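Local coordinates for Lin2891 protein (Listeria innocua, PDB 3DB0) that probably binds FMN as a member of the pyridoxamine 5'-phosphate oxidase family, although its own substrate and reaction are not established, at residues Ala76-Asn81 and Glu121-Leu126; Gly20-Val25 and Pro62-Leu67; Leu44-Gly49 and Val114-Val119. All blocks are in the same frame, centred on the assembly; numbering follows the deposited sequence.

In the fold
All three contacts are antiparallel strand pairs of one six-stranded barrel. Contact 3 lies deepest, its centre about 6 Å from the centre of the chain, contact 2 is also buried at about 8 Å, and contact 1, at about 13 Å, is partly exposed. Contacts 1 and 3 share strand 113-126, which turns a corner at E121 between them, while strands 63-68 and 77-86 are neighbours that join contacts 1 and 2. I118 of contact 3 packs on L22, V64 and V66 of contact 2. The chemistry differs: a salt bridge with a surface arginine in contact 1, waters joining the backbones in contact 2, aliphatic packing with a tyrosine beside a lysine in contact 3. Contacts 1 and 2 both face the second subunit.

Contact 1: residues Ala76-Asn81 and Glu121-Leu126; sequences AFLEIN and EQIRIL
E79 and R124 run side by side and point the same way from a hydrogen-bonded antiparallel pair. The carboxylate and guanidinium planes stand 70° apart, consistent with a salt bridge through one atom pair: R124 NH2 donates to the syn side of E79 OE1 at 2.6 Å, tilted out of both planes, while E79 OE2 stays 3.8 Å from R124 NH2. The N-H...O angle of 133° marks the bond as bent. L126 fills the same face between this ion pair and an aromatic ring. Its CB lies over one face of the F77 ring, 3.9 Å from the centroid, while L126 CD1 reaches E79 OE1 at 3.6 Å. The ring leans over L126 because F77 CG sits between the backbone N and the carbonyl carbon (chi1 62°). The second subunit meets F77 edge-to-face with its Y34. On the reverse face, L78 CD2 touches I125 CG1 at 3.6 Å and I123 CG2 at 3.9 Å, giving an aliphatic patch next to helix 6-16. A classic beta bulge interrupts the pairing: N81 O accepts from E121 N at 2.8 Å and from Q122 N at 3.1 Å, where the chain turns its corner. E79 is buried and R124 exposed; the bridge therefore probably offsets the inner carboxylate's charge, and L126 CD2, over one guanidinium face, may limit water there and so favour the attraction.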
# COMPACT_ATOMS: atom_id res chain seq x y z
N ALA B 76 5.08 15.98 -2.66
CA ALA B 76 4.70 16.48 -3.98
C ALA B 76 3.72 15.39 -4.44
O ALA B 76 3.93 14.18 -4.21
CB ALA B 76 5.86 16.53 -4.92
N PHE B 77 2.63 15.79 -5.06
CA PHE B 77 1.62 14.85 -5.50
C PHE B 77 1.05 15.28 -6.82
O PHE B 77 1.42 16.32 -7.35
CB PHE B 77 0.54 14.63 -4.45
CG PHE B 77 -0.24 15.84 -4.12
CD1 PHE B 77 0.26 16.75 -3.20
CD2 PHE B 77 -1.46 16.09 -4.74
CE1 PHE B 77 -0.45 17.90 -2.91
CE2 PHE B 77 -2.16 17.24 -4.46
CZ PHE B 77 -1.66 18.14 -3.53
N LEU B 78 0.16 14.46 -7.35
CA LEU B 78 -0.41 14.69 -8.64
C LEU B 78 -1.89 14.95 -8.62
O LEU B 78 -2.65 14.31 -7.88
CB LEU B 78 -0.18 13.45 -9.55
CG LEU B 78 1.26 13.01 -9.84
CD1 LEU B 78 1.24 11.60 -10.59
CD2 LEU B 78 1.97 14.13 -10.58
N GLU B 79 -2.26 15.92 -9.46
CA GLU B 79 -3.65 16.15 -9.79
C GLU B 79 -3.78 15.81 -11.28
O GLU B 79 -3.15 16.41 -12.15
CB GLU B 79 -4.08 17.59 -9.50
CG GLU B 79 -5.41 17.83 -10.07
CD GLU B 79 -5.92 19.26 -9.96
OE1 GLU B 79 -5.35 20.11 -9.26
OE2 GLU B 79 -6.94 19.53 -10.61
N ILE B 80 -4.58 14.80 -11.58
CA ILE B 80 -4.78 14.29 -12.93
C ILE B 80 -6.25 14.44 -13.39
O ILE B 80 -7.15 13.88 -12.79
CB ILE B 80 -4.44 12.79 -12.97
CG1 ILE B 80 -2.99 12.55 -12.55
CG2 ILE B 80 -4.72 12.19 -14.35
CD1 ILE B 80 -2.58 11.11 -12.39
N ASN B 81 -6.49 15.18 -14.47
CA ASN B 81 -7.85 15.33 -15.02
C ASN B 81 -7.80 14.56 -16.29
O ASN B 81 -6.88 14.73 -17.10
CB ASN B 81 -8.20 16.80 -15.26
CG ASN B 81 -8.23 17.60 -13.94
OD1 ASN B 81 -7.30 18.35 -13.65
ND2 ASN B 81 -9.23 17.37 -13.13
N GLU B 121 -5.53 14.02 -19.41
CA GLU B 121 -5.60 15.13 -20.36
C GLU B 121 -4.71 16.25 -19.83
O GLU B 121 -4.08 17.00 -20.59
CB GLU B 121 -7.05 15.60 -20.57
CG GLU B 121 -7.92 14.54 -21.22
CD GLU B 121 -7.46 14.22 -22.66
OE1 GLU B 121 -6.81 15.08 -23.30
OE2 GLU B 121 -7.79 13.13 -23.16
N GLN B 122 -4.63 16.30 -18.52
CA GLN B 122 -3.81 17.28 -17.81
C GLN B 122 -3.28 16.66 -16.55
O GLN B 122 -4.02 16.02 -15.81
CB GLN B 122 -4.69 18.46 -17.47
CG GLN B 122 -5.15 19.15 -18.75
CD GLN B 122 -6.65 19.46 -18.85
OE1 GLN B 122 -7.47 19.07 -17.98
NE2 GLN B 122 -7.03 20.12 -19.96
N ILE B 123 -1.99 16.86 -16.29
CA ILE B 123 -1.36 16.41 -15.04
C ILE B 123 -0.58 17.51 -14.44
O ILE B 123 0.30 18.04 -15.10
CB ILE B 123 -0.40 15.23 -15.22
CG1 ILE B 123 -1.05 14.10 -16.04
CG2 ILE B 123 0.01 14.76 -13.87
CD1 ILE B 123 -0.20 12.89 -16.21
N ARG B 124 -0.93 17.87 -13.20
CA ARG B 124 -0.25 18.90 -12.47
C ARG B 124 0.43 18.28 -11.27
O ARG B 124 -0.16 17.42 -10.57
CB ARG B 124 -1.21 19.93 -11.94
CG ARG B 124 -1.82 20.80 -12.98
CD ARG B 124 -2.20 22.11 -12.32
NE ARG B 124 -3.35 21.94 -11.47
CZ ARG B 124 -3.69 22.79 -10.51
NH1 ARG B 124 -2.94 23.87 -10.26
NH2 ARG B 124 -4.79 22.55 -9.78
N ILE B 125 1.70 18.65 -11.07
CA ILE B 125 2.41 18.25 -9.86
C ILE B 125 2.22 19.40 -8.93
O ILE B 125 2.63 20.54 -9.21
CB ILE B 125 3.92 18.00 -10.01
CG1 ILE B 125 4.26 16.90 -10.99
CG2 ILE B 125 4.53 17.47 -8.68
CD1 ILE B 125 5.81 16.73 -11.14
N LEU B 126 1.62 19.07 -7.80
CA LEU B 126 1.36 20.02 -6.76
C LEU B 126 2.27 19.79 -5.57
O LEU B 126 2.76 18.67 -5.36
CB LEU B 126 -0.12 19.89 -6.37
CG LEU B 126 -1.15 20.17 -7.46
CD1 LEU B 126 -2.57 19.95 -6.92
CD2 LEU B 126 -1.00 21.57 -8.05

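Contact 2: residues Gly20-Val25 and Pro62-Leu67; sequences GVLTSV and PHVCVL
H63, whose backbone O lies 4.3 Å from V25 CG2 across the contact, carries an imidazole with P62 CG, from the preceding residue, over the centre of one face. Its ND1 is hydrogen-bonded to OD1 of N61, and the ring meets F29 of the second subunit with the planes at about 35°. Here the strands have begun to part, since V25 N and H63 O are joined through a water. Farther along they pair directly: T23 N donates to C65 O at 2.8 Å and C65 N to T23 O at 3.0 Å, and the V21-L67 pair is bonded both ways too. A second water donates to V21 O at 3.0 Å and C65 O at 2.8 Å and pairs with T23 OG1 at 2.7 Å, so each of these two carbonyl oxygens has two donors. On the face of L22 and V66, away from T23 and C65, L22 holds CG anti to the backbone N (chi1 179°), then bends, and its CD1 touches V64 CB and V66 CG2, each at 3.7 Å, beside I118 of strand 113-126. T23 packs on T23 of the second subunit. With axes at 164°, the first strand meets strand 63-68 at the seam that closes the six-stranded barrel, as in the split-barrel fold of FMN-binding proteins.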
# COMPACT_ATOMS: atom_id res chain seq x y z
N GLY B 20 -5.16 6.15 -4.58
CA GLY B 20 -5.45 7.53 -4.88
C GLY B 20 -6.90 7.77 -4.66
O GLY B 20 -7.66 6.86 -4.27
N VAL B 21 -7.30 9.01 -4.93
CA VAL B 21 -8.70 9.43 -4.81
C VAL B 21 -9.26 9.62 -6.23
O VAL B 21 -8.71 10.37 -7.02
CB VAL B 21 -8.81 10.78 -3.99
CG1 VAL B 21 -10.24 11.28 -3.90
CG2 VAL B 21 -8.21 10.65 -2.57
N LEU B 22 -10.33 8.90 -6.57
CA LEU B 22 -11.00 9.14 -7.82
C LEU B 22 -12.20 10.03 -7.56
O LEU B 22 -12.99 9.72 -6.68
CB LEU B 22 -11.58 7.85 -8.42
CG LEU B 22 -12.30 8.15 -9.74
CD1 LEU B 22 -11.30 8.40 -10.91
CD2 LEU B 22 -13.20 7.03 -10.05
N THR B 23 -12.34 11.12 -8.30
CA THR B 23 -13.54 11.94 -8.20
C THR B 23 -14.24 11.84 -9.52
O THR B 23 -13.66 12.09 -10.57
CB THR B 23 -13.21 13.40 -7.84
OG1 THR B 23 -12.48 13.43 -6.60
CG2 THR B 23 -14.51 14.25 -7.74
N SER B 24 -15.48 11.35 -9.46
CA SER B 24 -16.38 11.19 -10.60
C SER B 24 -17.63 12.03 -10.32
O SER B 24 -17.78 12.64 -9.23
CB SER B 24 -16.68 9.73 -10.88
OG SER B 24 -17.04 9.04 -9.68
N VAL B 25 -18.51 12.09 -11.31
CA VAL B 25 -19.66 12.95 -11.27
C VAL B 25 -20.91 12.15 -11.55
O VAL B 25 -20.93 11.31 -12.45
CB VAL B 25 -19.54 14.06 -12.37
CG1 VAL B 25 -20.82 14.91 -12.49
CG2 VAL B 25 -18.29 14.89 -12.18
N PRO B 62 -17.49 10.69 -18.58
CA PRO B 62 -16.10 10.23 -18.59
C PRO B 62 -15.08 11.13 -17.86
O PRO B 62 -13.94 10.74 -17.65
CB PRO B 62 -15.78 10.16 -20.08
CG PRO B 62 -16.56 11.33 -20.65
CD PRO B 62 -17.89 11.23 -19.90
N HIS B 63 -15.53 12.30 -17.43
CA HIS B 63 -14.62 13.26 -16.83
C HIS B 63 -14.37 12.91 -15.36
O HIS B 63 -15.29 12.91 -14.51
CB HIS B 63 -15.18 14.65 -16.90
CG HIS B 63 -15.64 15.03 -18.27
ND1 HIS B 63 -16.97 15.04 -18.63
CD2 HIS B 63 -14.95 15.35 -19.38
CE1 HIS B 63 -17.08 15.40 -19.89
NE2 HIS B 63 -15.87 15.59 -20.37
N VAL B 64 -13.11 12.62 -15.10
CA VAL B 64 -12.65 12.25 -13.76
C VAL B 64 -11.45 13.06 -13.36
O VAL B 64 -10.73 13.58 -14.21
CB VAL B 64 -12.37 10.75 -13.62
CG1 VAL B 64 -13.67 9.92 -13.90
CG2 VAL B 64 -11.24 10.28 -14.57
N CYS B 65 -11.29 13.22 -12.06
CA CYS B 65 -10.14 13.86 -11.51
C CYS B 65 -9.49 12.87 -10.51
O CYS B 65 -10.17 12.39 -9.61
CB CYS B 65 -10.56 15.14 -10.78
SG CYS B 65 -9.10 16.01 -10.04
N VAL B 66 -8.19 12.59 -10.66
CA VAL B 66 -7.46 11.73 -9.69
C VAL B 66 -6.39 12.51 -8.91
O VAL B 66 -5.65 13.30 -9.48
CB VAL B 66 -6.78 10.53 -10.39
CG1 VAL B 66 -6.06 9.60 -9.36
CG2 VAL B 66 -7.82 9.75 -11.17
N LEU B 67 -6.38 12.31 -7.61
CA LEU B 67 -5.36 12.83 -6.73
C LEU B 67 -4.62 11.60 -6.23
O LEU B 67 -5.23 10.63 -5.75
CB LEU B 67 -5.91 13.59 -5.53
CG LEU B 67 -6.65 14.91 -5.80
CD1 LEU B 67 -7.05 15.54 -4.47
CD2 LEU B 67 -5.70 15.79 -6.49
O HOH W 1 -9.86 13.12 -6.96
O HOH W 2 -17.40 11.19 -13.88

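Contact 3: residues Leu44-Gly49 and Val114-Val119; sequences LYTPSG and VVIKIV
Two neighbouring strands of the antiparallel barrel meet here, L44-G49 against V114-V119, with segment axes at 146° and 4.6 Å apart at closest approach. L44 and I118 are bonded both ways, as are T46 and I116, for which T46 N to I116 O and I116 N to T46 O both measure 2.8 Å. S48 and V114 are too, each donor well above the carbonyl plane, although V114 is modelled in two conformers. On one face Y45 lies alongside K117, pointing the same way. The ring is approached obliquely, by K117 CG at 3.7 Å from CE1 and by V115 CG1 at 3.7 Å from CD1. The opposite face is mixed: T46 CG2 reaches I116 CB at 3.7 Å and S48 CB meets I116 CD1 at 3.7 Å, while the hydroxyls bond elsewhere. T46 holds OG1 anti to N (chi1 -171°), bonding the carbonyl of T36 on the adjacent strand; S48 OG engages OG1 of T55. I118 also reaches L22, V64 and V66 across the barrel, which places this face in the interior. Such a largely apolar lining, with helix 90-100 packed on the Y45 and V115 side, fits the split-barrel fold of the pyridoxamine 5'-phosphate oxidase family.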
# COMPACT_ATOMS: atom_id res chain seq x y z
N LEU B 44 -3.72 5.29 -16.41
CA LEU B 44 -4.14 4.68 -15.16
C LEU B 44 -5.28 3.67 -15.37
O LEU B 44 -6.06 3.76 -16.34
CB LEU B 44 -4.59 5.73 -14.16
CG LEU B 44 -3.62 6.80 -13.65
CD1 LEU B 44 -4.30 7.58 -12.54
CD2 LEU B 44 -2.34 6.28 -13.12
N TYR B 45 -5.29 2.68 -14.51
CA TYR B 45 -6.29 1.60 -14.54
C TYR B 45 -6.73 1.38 -13.11
O TYR B 45 -5.95 1.43 -12.17
CB TYR B 45 -5.74 0.29 -15.13
CG TYR B 45 -5.30 0.36 -16.58
CD1 TYR B 45 -6.23 0.29 -17.62
CD2 TYR B 45 -3.97 0.40 -16.91
CE1 TYR B 45 -5.83 0.33 -18.95
CE2 TYR B 45 -3.56 0.44 -18.23
CZ TYR B 45 -4.49 0.41 -19.25
OH TYR B 45 -4.09 0.49 -20.54
N THR B 46 -8.03 1.28 -12.92
CA THR B 46 -8.52 0.96 -11.61
C THR B 46 -9.66 -0.10 -11.76
O THR B 46 -10.55 0.02 -12.65
CB THR B 46 -8.96 2.26 -10.85
OG1 THR B 46 -9.24 1.94 -9.50
CG2 THR B 46 -10.18 2.89 -11.48
N PRO B 47 -9.66 -1.12 -10.87
CA PRO B 47 -10.65 -2.19 -10.88
C PRO B 47 -12.02 -1.76 -10.46
O PRO B 47 -12.19 -0.82 -9.68
CB PRO B 47 -10.08 -3.25 -9.91
CG PRO B 47 -9.06 -2.55 -9.12
CD PRO B 47 -8.68 -1.27 -9.79
N SER B 48 -13.02 -2.43 -11.01
CA SER B 48 -14.39 -2.12 -10.61
C SER B 48 -15.31 -3.31 -10.92
O SER B 48 -14.84 -4.33 -11.41
CB SER B 48 -14.85 -0.84 -11.29
OG SER B 48 -16.09 -0.41 -10.78
N GLY B 49 -16.58 -3.19 -10.58
CA GLY B 49 -17.58 -4.22 -10.88
C GLY B 49 -18.56 -3.61 -11.86
O GLY B 49 -18.80 -2.40 -11.84
N VAL B 114 -14.44 -5.56 -14.04
CA VAL B 114 -14.23 -4.60 -15.11
C VAL B 114 -13.07 -3.74 -14.71
O VAL B 114 -12.65 -3.73 -13.54
CB VAL B 114 -15.47 -3.74 -15.37
CG1 VAL B 114 -16.64 -4.62 -15.77
CG2 VAL B 114 -15.79 -2.87 -14.15
N VAL B 115 -12.54 -3.05 -15.70
CA VAL B 115 -11.41 -2.18 -15.50
C VAL B 115 -11.74 -0.80 -16.08
O VAL B 115 -12.23 -0.69 -17.21
CB VAL B 115 -10.12 -2.76 -16.13
CG1 VAL B 115 -8.91 -1.71 -16.12
CG2 VAL B 115 -9.73 -4.13 -15.45
N ILE B 116 -11.56 0.21 -15.23
CA ILE B 116 -11.65 1.60 -15.60
C ILE B 116 -10.29 2.09 -16.02
O ILE B 116 -9.30 2.10 -15.26
CB ILE B 116 -12.24 2.48 -14.49
CG1 ILE B 116 -13.63 1.94 -14.12
CG2 ILE B 116 -12.31 3.97 -14.98
CD1 ILE B 116 -14.25 2.46 -12.81
N LYS B 117 -10.25 2.50 -17.29
CA LYS B 117 -9.04 3.03 -17.91
C LYS B 117 -9.14 4.52 -17.82
O LYS B 117 -10.20 5.09 -18.11
CB LYS B 117 -8.95 2.62 -19.38
CG LYS B 117 -7.74 3.21 -20.14
CD LYS B 117 -7.88 3.02 -21.68
CE LYS B 117 -6.57 3.31 -22.33
NZ LYS B 117 -6.59 3.15 -23.82
N ILE B 118 -8.07 5.16 -17.39
CA ILE B 118 -8.07 6.62 -17.34
C ILE B 118 -6.95 7.18 -18.17
O ILE B 118 -5.75 6.99 -17.86
CB ILE B 118 -8.01 7.17 -15.89
CG1 ILE B 118 -9.21 6.66 -15.09
CG2 ILE B 118 -7.90 8.70 -15.89
CD1 ILE B 118 -8.99 6.63 -13.63
N VAL B 119 -7.34 7.94 -19.19
CA VAL B 119 -6.42 8.63 -20.10
C VAL B 119 -6.25 10.08 -19.63
O VAL B 119 -7.17 10.88 -19.66
CB VAL B 119 -6.87 8.53 -21.62
CG1 VAL B 119 -5.96 9.37 -22.55
CG2 VAL B 119 -6.87 7.09 -22.05